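PDB 3SYJ: adhesion and penetration protein autotransporter from Haemophilus influenzae, which promotes adherence to and invasion of host cells, mediates bacterial aggregation through self-association of its passenger domain, and is probably a serine protease. Local coordinates for residues 624-635 and 644-655; 429-437 and 459-467. All blocks are in the same frame, centred on the assembly; numbering follows the deposited sequence.

How the contacts relate
Contacts 1 and 2 are two samples of the coil-on-coil stacking that builds the beta-solenoid of this autotransporter's passenger domain. Contact 2 (429-437 with 459-467) closes in the chain before contact 1 (624-635 with 644-655) opens. Their centres lie about 31 Å apart and their nearest atoms about 20 Å apart, so they are separate stretches of one elongated stack that do not touch. Both join parallel strands of successive coils, but contact 1 follows the chain round a corner through two strand pairs, whereas contact 2 runs from a strand pair into loops. Both lie away from Ser218, the probable active-site serine of the N-terminal protease domain.

Contact 1: 624-635 and 644-655; sequences NRTFKAENFQIK and NVSSIEGNWTVS
Phe632 lies over one face of the Trp652 indole where two neighbouring coils of the beta-solenoid stack, strand on parallel strand. Backbone hydrogen bonds join both strand pairs, 625-629 on 645-649 and 631-634 on 651-654, whose axes come within 4.6 Å. The register slips by one residue between Arg625 and Thr626, a beta bulge, and again around the corner at Glu630 and Gly650.

The aromatic part faces the interior. The Phe632 ring and the six-membered ring of Trp652 form an offset stack, planes 17° apart and centroids 4.2 Å apart, while Phe632 CB sits over that same ring in a CH-pi contact. Ile648 CG1 reaches Phe632 CZ at 3.6 Å, and Ile634 CG1 meets the indole at its edge. Phe662 adds an edge-to-face partner for Trp652.

Lys628 and Glu649 lie on the outer face, extended side by side, both with CG anti to the backbone N; their salt bridge is long, NZ to OE2 3.7 Å, and a water linking Lys628 NZ to Glu649 OE1 supplements it. Just ahead of the strands, in the loops, Asn644 ND2 donates to Asn624 OD1 over 2.8 Å, with the acceptor 1° out of the Asn644 amide plane.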
loop_
_atom_site.group_PDB
_atom_site.type_symbol
_atom_site.label_atom_id
_atom_site.label_comp_id
_atom_site.label_asym_id
_atom_site.label_seq_id
_atom_site.Cartn_x
_atom_site.Cartn_y
_atom_site.Cartn_z
ATOM N N ASN A 624 -19.473 22.747 -20.140
ATOM C CA ASN A 624 -18.967 21.742 -19.208
ATOM C C ASN A 624 -18.911 22.258 -17.767
ATOM O O ASN A 624 -18.497 23.396 -17.524
ATOM C CB ASN A 624 -17.591 21.249 -19.655
ATOM C CG ASN A 624 -17.654 20.461 -20.956
ATOM O OD1 ASN A 624 -18.605 19.714 -21.204
ATOM N ND2 ASN A 624 -16.641 20.629 -21.794
ATOM N N ARG A 625 -19.328 21.418 -16.820
ATOM C CA ARG A 625 -19.406 21.820 -15.415
ATOM C C ARG A 625 -18.544 20.975 -14.467
ATOM O O ARG A 625 -18.123 19.861 -14.795
ATOM C CB ARG A 625 -20.858 21.792 -14.928
ATOM C CG ARG A 625 -21.821 22.654 -15.731
ATOM C CD ARG A 625 -21.429 24.124 -15.712
ATOM N NE ARG A 625 -22.593 24.990 -15.889
ATOM C CZ ARG A 625 -22.536 26.300 -16.104
ATOM N NH1 ARG A 625 -21.364 26.908 -16.183
ATOM N NH2 ARG A 625 -23.656 27.001 -16.239
ATOM N N THR A 626 -18.288 21.519 -13.285
ATOM C CA THR A 626 -17.572 20.795 -12.252
ATOM C C THR A 626 -18.404 20.837 -10.988
ATOM O O THR A 626 -19.091 21.821 -10.711
ATOM C CB THR A 626 -16.191 21.412 -11.938
ATOM O OG1 THR A 626 -16.358 22.754 -11.464
ATOM C CG2 THR A 626 -15.308 21.422 -13.158
ATOM N N PHE A 627 -18.350 19.752 -10.232
ATOM C CA PHE A 627 -19.033 19.687 -8.958
ATOM C C PHE A 627 -18.076 19.163 -7.904
ATOM O O PHE A 627 -17.266 18.274 -8.168
ATOM C CB PHE A 627 -20.265 18.794 -9.054
ATOM C CG PHE A 627 -21.353 19.360 -9.915
ATOM C CD1 PHE A 627 -22.208 20.331 -9.422
ATOM C CD2 PHE A 627 -21.523 18.924 -11.220
ATOM C CE1 PHE A 627 -23.219 20.850 -10.210
ATOM C CE2 PHE A 627 -22.530 19.441 -12.014
ATOM C CZ PHE A 627 -23.379 20.403 -11.506
ATOM N N LYS A 628 -18.167 19.736 -6.712
ATOM C CA LYS A 628 -17.324 19.325 -5.606
ATOM C C LYS A 628 -18.040 19.441 -4.270
ATOM O O LYS A 628 -18.698 20.443 -3.977
ATOM C CB LYS A 628 -16.043 20.154 -5.565
ATOM C CG LYS A 628 -15.126 19.779 -4.416
ATOM C CD LYS A 628 -13.733 20.361 -4.606
ATOM C CE LYS A 628 -12.867 20.107 -3.374
ATOM N NZ LYS A 628 -11.639 20.951 -3.345
ATOM N N ALA A 629 -17.908 18.398 -3.468
ATOM C CA ALA A 629 -18.360 18.428 -2.098
ATOM C C ALA A 629 -17.428 17.516 -1.314
ATOM O O ALA A 629 -16.594 16.823 -1.902
ATOM C CB ALA A 629 -19.800 17.945 -1.998
ATOM N N GLU A 630 -17.554 17.528 0.007
ATOM C CA GLU A 630 -16.836 16.572 0.845
ATOM C C GLU A 630 -17.442 15.169 0.689
ATOM O O GLU A 630 -16.756 14.228 0.297
ATOM C CB GLU A 630 -16.793 17.054 2.308
ATOM C CG GLU A 630 -15.944 18.333 2.475
ATOM C CD GLU A 630 -15.880 18.889 3.899
ATOM O OE1 GLU A 630 -16.604 18.406 4.789
ATOM O OE2 GLU A 630 -15.097 19.837 4.126
ATOM N N ASN A 631 -18.734 15.037 0.960
ATOM C CA ASN A 631 -19.399 13.757 0.773
ATOM C C ASN A 631 -20.698 13.888 0.005
ATOM O O ASN A 631 -21.413 14.882 0.134
ATOM C CB ASN A 631 -19.691 13.078 2.114
ATOM C CG ASN A 631 -18.443 12.858 2.948
ATOM O OD1 ASN A 631 -17.820 11.793 2.898
ATOM N ND2 ASN A 631 -18.068 13.872 3.720
ATOM N N PHE A 632 -20.994 12.871 -0.796
ATOM C CA PHE A 632 -22.313 12.702 -1.371
ATOM C C PHE A 632 -22.968 11.532 -0.650
ATOM O O PHE A 632 -22.573 10.382 -0.822
ATOM C CB PHE A 632 -22.229 12.409 -2.869
ATOM C CG PHE A 632 -21.464 13.440 -3.645
ATOM C CD1 PHE A 632 -22.106 14.560 -4.155
ATOM C CD2 PHE A 632 -20.103 13.288 -3.866
ATOM C CE1 PHE A 632 -21.403 15.512 -4.865
ATOM C CE2 PHE A 632 -19.392 14.232 -4.579
ATOM C CZ PHE A 632 -20.039 15.350 -5.081
ATOM N N GLN A 633 -23.960 11.829 0.173
ATOM C CA GLN A 633 -24.669 10.785 0.883
ATOM C C GLN A 633 -26.011 10.572 0.216
ATOM O O GLN A 633 -26.957 11.325 0.442
ATOM C CB GLN A 633 -24.850 11.168 2.353
ATOM C CG GLN A 633 -23.639 11.871 2.929
ATOM C CD GLN A 633 -23.658 11.947 4.441
ATOM O OE1 GLN A 633 -24.501 11.331 5.098
ATOM N NE2 GLN A 633 -22.718 12.705 5.007
ATOM N N ILE A 634 -26.086 9.554 -0.624
ATOM C CA ILE A 634 -27.333 9.218 -1.282
ATOM C C ILE A 634 -28.006 8.164 -0.417
ATOM O O ILE A 634 -27.742 6.974 -0.563
ATOM C CB ILE A 634 -27.080 8.689 -2.709
ATOM C CG1 ILE A 634 -26.019 9.545 -3.410
ATOM C CG2 ILE A 634 -28.367 8.646 -3.520
ATOM C CD1 ILE A 634 -26.298 11.045 -3.376
ATOM N N LYS A 635 -28.846 8.620 0.509
ATOM C CA LYS A 635 -29.493 7.748 1.488
ATOM C C LYS A 635 -30.772 7.129 0.941
ATOM O O LYS A 635 -31.392 6.285 1.588
ATOM C CB LYS A 635 -29.823 8.529 2.760
ATOM C CG LYS A 635 -28.622 9.151 3.454
ATOM C CD LYS A 635 -29.049 9.824 4.746
ATOM C CE LYS A 635 -27.860 10.377 5.514
ATOM N NZ LYS A 635 -28.313 11.072 6.751
ATOM N N ASN A 644 -21.677 16.248 -20.065
ATOM C CA ASN A 644 -20.962 17.508 -19.896
ATOM C C ASN A 644 -20.688 17.880 -18.437
ATOM O O ASN A 644 -20.805 19.041 -18.034
ATOM C CB ASN A 644 -21.648 18.641 -20.661
ATOM C CG ASN A 644 -21.712 18.370 -22.161
ATOM O OD1 ASN A 644 -22.730 17.894 -22.666
ATOM N ND2 ASN A 644 -20.612 18.647 -22.875
ATOM N N VAL A 645 -20.319 16.878 -17.653
ATOM C CA VAL A 645 -19.743 17.111 -16.343
ATOM C C VAL A 645 -18.271 16.747 -16.460
ATOM O O VAL A 645 -17.923 15.577 -16.645
ATOM C CB VAL A 645 -20.399 16.249 -15.249
ATOM C CG1 VAL A 645 -19.715 16.489 -13.915
ATOM C CG2 VAL A 645 -21.900 16.541 -15.155
ATOM N N SER A 646 -17.411 17.756 -16.387
ATOM C CA SER A 646 -15.982 17.540 -16.542
ATOM C C SER A 646 -15.463 16.679 -15.410
ATOM O O SER A 646 -14.667 15.767 -15.619
ATOM C CB SER A 646 -15.237 18.872 -16.558
ATOM O OG SER A 646 -15.483 19.564 -17.763
ATOM N N SER A 647 -15.915 16.985 -14.203
ATOM C CA SER A 647 -15.445 16.272 -13.029
ATOM C C SER A 647 -16.426 16.428 -11.891
ATOM O O SER A 647 -17.095 17.458 -11.767
ATOM C CB SER A 647 -14.079 16.804 -12.592
ATOM O OG SER A 647 -14.152 18.177 -12.253
ATOM N N ILE A 648 -16.524 15.395 -11.066
ATOM C CA ILE A 648 -17.225 15.518 -9.803
ATOM C C ILE A 648 -16.313 14.982 -8.713
ATOM O O ILE A 648 -15.851 13.845 -8.787
ATOM C CB ILE A 648 -18.614 14.830 -9.830
ATOM C CG1 ILE A 648 -19.411 15.184 -8.573
ATOM C CG2 ILE A 648 -18.491 13.318 -10.057
ATOM C CD1 ILE A 648 -20.884 14.870 -8.686
ATOM N N GLU A 649 -16.029 15.830 -7.725
ATOM C CA GLU A 649 -15.066 15.507 -6.682
ATOM C C GLU A 649 -15.718 15.374 -5.307
ATOM O O GLU A 649 -16.526 16.214 -4.904
ATOM C CB GLU A 649 -13.955 16.565 -6.620
ATOM C CG GLU A 649 -12.879 16.243 -5.592
ATOM C CD GLU A 649 -11.833 17.339 -5.445
ATOM O OE1 GLU A 649 -11.596 18.088 -6.416
ATOM O OE2 GLU A 649 -11.238 17.443 -4.351
ATOM N N GLY A 650 -15.339 14.324 -4.583
ATOM C CA GLY A 650 -15.890 14.044 -3.270
ATOM C C GLY A 650 -16.152 12.558 -3.112
ATOM O O GLY A 650 -16.152 11.822 -4.100
ATOM N N ASN A 651 -16.385 12.111 -1.880
ATOM C CA ASN A 651 -16.592 10.690 -1.623
ATOM C C ASN A 651 -18.070 10.349 -1.570
ATOM O O ASN A 651 -18.873 11.130 -1.067
ATOM C CB ASN A 651 -15.888 10.265 -0.331
ATOM C CG ASN A 651 -14.377 10.438 -0.406
ATOM O OD1 ASN A 651 -13.748 10.143 -1.426
ATOM N ND2 ASN A 651 -13.789 10.925 0.677
ATOM N N TRP A 652 -18.423 9.180 -2.089
ATOM C CA TRP A 652 -19.821 8.795 -2.227
ATOM C C TRP A 652 -20.194 7.715 -1.230
ATOM O O TRP A 652 -19.455 6.754 -1.042
ATOM C CB TRP A 652 -20.105 8.305 -3.659
ATOM C CG TRP A 652 -20.118 9.418 -4.679
ATOM C CD1 TRP A 652 -19.030 10.064 -5.211
ATOM C CD2 TRP A 652 -21.274 10.022 -5.278
ATOM N NE1 TRP A 652 -19.443 11.030 -6.096
ATOM C CE2 TRP A 652 -20.815 11.024 -6.157
ATOM C CE3 TRP A 652 -22.651 9.809 -5.157
ATOM C CZ2 TRP A 652 -21.685 11.813 -6.906
ATOM C CZ3 TRP A 652 -23.514 10.598 -5.899
ATOM C CH2 TRP A 652 -23.028 11.586 -6.764
ATOM N N THR A 653 -21.346 7.888 -0.590
ATOM C CA THR A 653 -21.944 6.839 0.221
ATOM C C THR A 653 -23.393 6.608 -0.200
ATOM O O THR A 653 -24.252 7.471 -0.019
ATOM C CB THR A 653 -21.899 7.172 1.720
ATOM O OG1 THR A 653 -20.538 7.330 2.131
ATOM C CG2 THR A 653 -22.535 6.047 2.523
ATOM N N VAL A 654 -23.651 5.442 -0.774
ATOM C CA VAL A 654 -24.983 5.097 -1.237
ATOM C C VAL A 654 -25.506 3.964 -0.365
ATOM O O VAL A 654 -24.856 2.924 -0.232
ATOM C CB VAL A 654 -24.951 4.663 -2.709
ATOM C CG1 VAL A 654 -26.356 4.571 -3.272
ATOM C CG2 VAL A 654 -24.112 5.636 -3.516
ATOM N N SER A 655 -26.671 4.167 0.240
ATOM C CA SER A 655 -27.163 3.228 1.236
ATOM C C SER A 655 -28.629 2.875 1.013
ATOM O O SER A 655 -29.246 3.334 0.052
ATOM C CB SER A 655 -26.945 3.784 2.643
ATOM O OG SER A 655 -27.619 5.012 2.811
HETATM O O HOH W 1 -14.600 18.516 -9.731
HETATM O O HOH W 2 -10.712 20.951 -5.827
HETATM O O HOH W 3 -19.231 9.775 1.516
#

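Contact 2: 429-437 and 459-467; sequences GKVILEQQA and QLNDDKQFD
Gln459 lies alongside Ile432, and its extended chain ends in an amide held by Lys430. Lys430 NZ donates to Gln459 OE1 over 3.0 Å, tilted 24° from the carbonyl plane; a bend in the lysine at chi3 (-71°) carries the ammonium there. The CG1-CD1 branch of Ile432 packs on the same amide, CD1 being 3.7 Å from Gln459 NE2. The Gln459 backbone works from both ends: its N donates to Val431 O, and its O accepts from Leu433 N almost straight, at a C=O...N angle of 176°.

The two backbone bonds are those of parallel strands, by which one coil of a beta-solenoid stacks on the next, and Leu433 marks the inward side of the pair. Its CD1 touches Leu460 CD2, the two leucines pointing the same way, and also Phe466 CD2 at 3.8 Å, the leucine chain crossing the phenylalanine at about a right angle. Ile449, from the strand 449-452, touches both Leu433 and Phe466.

Beyond the strands Gln465 points toward the segment 433-435, where the strand gives way to loop. Bent at chi2, it brings its amide end against Gln435, with CD 3.5 Å from Gln435 N, while its CG lies 4.1 Å from Leu433 CB.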
loop_
_atom_site.group_PDB
_atom_site.type_symbol
_atom_site.label_atom_id
_atom_site.label_comp_id
_atom_site.label_asym_id
_atom_site.label_seq_id
_atom_site.Cartn_x
_atom_site.Cartn_y
_atom_site.Cartn_z
ATOM N N GLY A 429 -23.589 45.773 -4.101
ATOM C CA GLY A 429 -23.192 45.875 -2.708
ATOM C C GLY A 429 -23.843 44.824 -1.829
ATOM O O GLY A 429 -24.096 43.705 -2.270
ATOM N N LYS A 430 -24.103 45.180 -0.576
ATOM C CA LYS A 430 -24.639 44.225 0.384
ATOM C C LYS A 430 -25.855 44.747 1.130
ATOM O O LYS A 430 -25.915 45.906 1.523
ATOM C CB LYS A 430 -23.574 43.800 1.392
ATOM C CG LYS A 430 -23.989 42.608 2.236
ATOM C CD LYS A 430 -23.232 42.550 3.555
ATOM C CE LYS A 430 -21.776 42.181 3.354
ATOM N NZ LYS A 430 -21.058 42.233 4.659
ATOM N N VAL A 431 -26.831 43.869 1.306
ATOM C CA VAL A 431 -27.988 44.149 2.128
ATOM C C VAL A 431 -27.961 43.087 3.202
ATOM O O VAL A 431 -27.943 41.890 2.898
ATOM C CB VAL A 431 -29.288 43.992 1.334
ATOM C CG1 VAL A 431 -30.479 43.890 2.270
ATOM C CG2 VAL A 431 -29.453 45.142 0.338
ATOM N N ILE A 432 -27.922 43.524 4.456
ATOM C CA ILE A 432 -28.004 42.616 5.592
ATOM C C ILE A 432 -29.432 42.643 6.117
ATOM O O ILE A 432 -29.985 43.714 6.359
ATOM C CB ILE A 432 -27.038 43.039 6.719
ATOM C CG1 ILE A 432 -25.593 43.040 6.208
ATOM C CG2 ILE A 432 -27.187 42.128 7.911
ATOM C CD1 ILE A 432 -24.587 43.608 7.200
ATOM N N LEU A 433 -30.032 41.469 6.271
ATOM C CA LEU A 433 -31.398 41.375 6.769
ATOM C C LEU A 433 -31.416 41.117 8.263
ATOM O O LEU A 433 -30.996 40.054 8.719
ATOM C CB LEU A 433 -32.155 40.252 6.069
ATOM C CG LEU A 433 -32.192 40.319 4.542
ATOM C CD1 LEU A 433 -32.947 39.118 3.996
ATOM C CD2 LEU A 433 -32.833 41.633 4.101
ATOM N N GLU A 434 -31.907 42.094 9.018
ATOM C CA GLU A 434 -32.123 41.912 10.447
ATOM C C GLU A 434 -33.360 42.660 10.952
ATOM O O GLU A 434 -33.277 43.395 11.935
ATOM C CB GLU A 434 -30.877 42.337 11.249
ATOM C CG GLU A 434 -30.707 41.553 12.554
ATOM C CD GLU A 434 -29.553 42.032 13.418
ATOM O OE1 GLU A 434 -28.724 42.833 12.942
ATOM O OE2 GLU A 434 -29.478 41.598 14.587
ATOM N N GLN A 435 -34.502 42.482 10.288
ATOM C CA GLN A 435 -35.746 43.072 10.776
ATOM C C GLN A 435 -35.976 42.617 12.197
ATOM O O GLN A 435 -35.719 41.457 12.522
ATOM C CB GLN A 435 -36.955 42.620 9.957
ATOM C CG GLN A 435 -37.210 43.403 8.709
ATOM C CD GLN A 435 -37.846 44.748 8.954
ATOM O OE1 GLN A 435 -39.020 44.860 9.312
ATOM N NE2 GLN A 435 -37.079 45.782 8.723
ATOM N N GLN A 436 -36.484 43.528 13.022
ATOM C CA GLN A 436 -36.897 43.214 14.385
ATOM C C GLN A 436 -38.394 42.945 14.438
ATOM O O GLN A 436 -39.173 43.613 13.759
ATOM C CB GLN A 436 -36.608 44.391 15.311
ATOM C CG GLN A 436 -35.327 45.144 15.030
ATOM C CD GLN A 436 -34.101 44.429 15.546
ATOM O OE1 GLN A 436 -33.686 43.406 14.999
ATOM N NE2 GLN A 436 -33.500 44.975 16.599
ATOM N N ALA A 437 -38.798 41.988 15.267
ATOM C CA ALA A 437 -40.215 41.736 15.513
ATOM C C ALA A 437 -40.874 42.984 16.090
ATOM O O ALA A 437 -40.236 43.750 16.800
ATOM C CB ALA A 437 -40.385 40.566 16.467
ATOM N N GLN A 459 -27.169 39.128 2.933
ATOM C CA GLN A 459 -26.587 38.439 4.082
ATOM C C GLN A 459 -27.631 38.316 5.193
ATOM O O GLN A 459 -28.307 39.291 5.535
ATOM C CB GLN A 459 -25.358 39.207 4.582
ATOM C CG GLN A 459 -24.771 38.728 5.904
ATOM C CD GLN A 459 -23.640 39.628 6.375
ATOM O OE1 GLN A 459 -22.741 39.963 5.609
ATOM N NE2 GLN A 459 -23.688 40.032 7.642
ATOM N N LEU A 460 -27.769 37.115 5.744
ATOM C CA LEU A 460 -28.772 36.860 6.774
ATOM C C LEU A 460 -28.181 37.041 8.170
ATOM O O LEU A 460 -27.227 36.355 8.544
ATOM C CB LEU A 460 -29.335 35.439 6.634
ATOM C CG LEU A 460 -29.845 35.014 5.255
ATOM C CD1 LEU A 460 -30.519 33.639 5.317
ATOM C CD2 LEU A 460 -30.798 36.057 4.701
ATOM N N ASN A 461 -28.756 37.957 8.939
ATOM C CA ASN A 461 -28.352 38.129 10.327
ATOM C C ASN A 461 -29.426 37.683 11.308
ATOM O O ASN A 461 -29.375 38.031 12.480
ATOM C CB ASN A 461 -27.942 39.575 10.606
ATOM C CG ASN A 461 -26.482 39.839 10.284
ATOM O OD1 ASN A 461 -25.876 40.756 10.828
ATOM N ND2 ASN A 461 -25.909 39.025 9.403
ATOM N N ASP A 462 -30.388 36.902 10.825
ATOM C CA ASP A 462 -31.472 36.406 11.669
ATOM C C ASP A 462 -32.298 35.371 10.917
ATOM O O ASP A 462 -32.158 35.218 9.697
ATOM C CB ASP A 462 -32.363 37.565 12.133
ATOM C CG ASP A 462 -33.315 37.172 13.267
ATOM O OD1 ASP A 462 -33.164 36.078 13.855
ATOM O OD2 ASP A 462 -34.226 37.971 13.574
ATOM N N ASP A 463 -33.150 34.653 11.642
ATOM C CA ASP A 463 -34.048 33.689 11.022
ATOM C C ASP A 463 -35.382 34.338 10.676
ATOM O O ASP A 463 -35.690 35.442 11.130
ATOM C CB ASP A 463 -34.279 32.482 11.927
ATOM C CG ASP A 463 -32.994 31.769 12.287
ATOM O OD1 ASP A 463 -32.169 31.519 11.383
ATOM O OD2 ASP A 463 -32.803 31.452 13.479
ATOM N N LYS A 464 -36.156 33.642 9.850
ATOM C CA LYS A 464 -37.500 34.058 9.498
ATOM C C LYS A 464 -37.573 35.512 9.059
ATOM O O LYS A 464 -38.361 36.282 9.595
ATOM C CB LYS A 464 -38.432 33.833 10.684
ATOM C CG LYS A 464 -38.414 32.420 11.191
ATOM C CD LYS A 464 -39.697 32.110 11.929
ATOM C CE LYS A 464 -40.024 30.627 11.855
ATOM N NZ LYS A 464 -41.501 30.398 11.773
ATOM N N GLN A 465 -36.762 35.879 8.073
ATOM C CA GLN A 465 -36.697 37.263 7.605
ATOM C C GLN A 465 -37.542 37.477 6.366
ATOM O O GLN A 465 -37.912 38.608 6.031
ATOM C CB GLN A 465 -35.248 37.659 7.312
ATOM C CG GLN A 465 -34.406 37.850 8.552
ATOM C CD GLN A 465 -34.771 39.113 9.302
ATOM O OE1 GLN A 465 -35.011 39.094 10.519
ATOM N NE2 GLN A 465 -34.824 40.224 8.580
ATOM N N PHE A 466 -37.831 36.382 5.678
ATOM C CA PHE A 466 -38.598 36.439 4.450
ATOM C C PHE A 466 -39.106 35.054 4.113
ATOM O O PHE A 466 -38.613 34.053 4.627
ATOM C CB PHE A 466 -37.732 36.946 3.296
ATOM C CG PHE A 466 -36.556 36.062 2.999
ATOM C CD1 PHE A 466 -36.661 35.026 2.077
ATOM C CD2 PHE A 466 -35.349 36.252 3.648
ATOM C CE1 PHE A 466 -35.578 34.200 1.804
ATOM C CE2 PHE A 466 -34.268 35.431 3.383
ATOM C CZ PHE A 466 -34.384 34.406 2.453
ATOM N N ASP A 467 -40.090 35.016 3.226
ATOM C CA ASP A 467 -40.672 33.781 2.738
ATOM C C ASP A 467 -39.774 33.275 1.603
ATOM O O ASP A 467 -39.579 33.963 0.611
ATOM C CB ASP A 467 -42.102 34.077 2.259
ATOM C CG ASP A 467 -42.821 32.856 1.699
ATOM O OD1 ASP A 467 -42.214 31.759 1.617
ATOM O OD2 ASP A 467 -44.010 33.007 1.336
HETATM O O HOH W 4 -34.716 40.289 14.386
#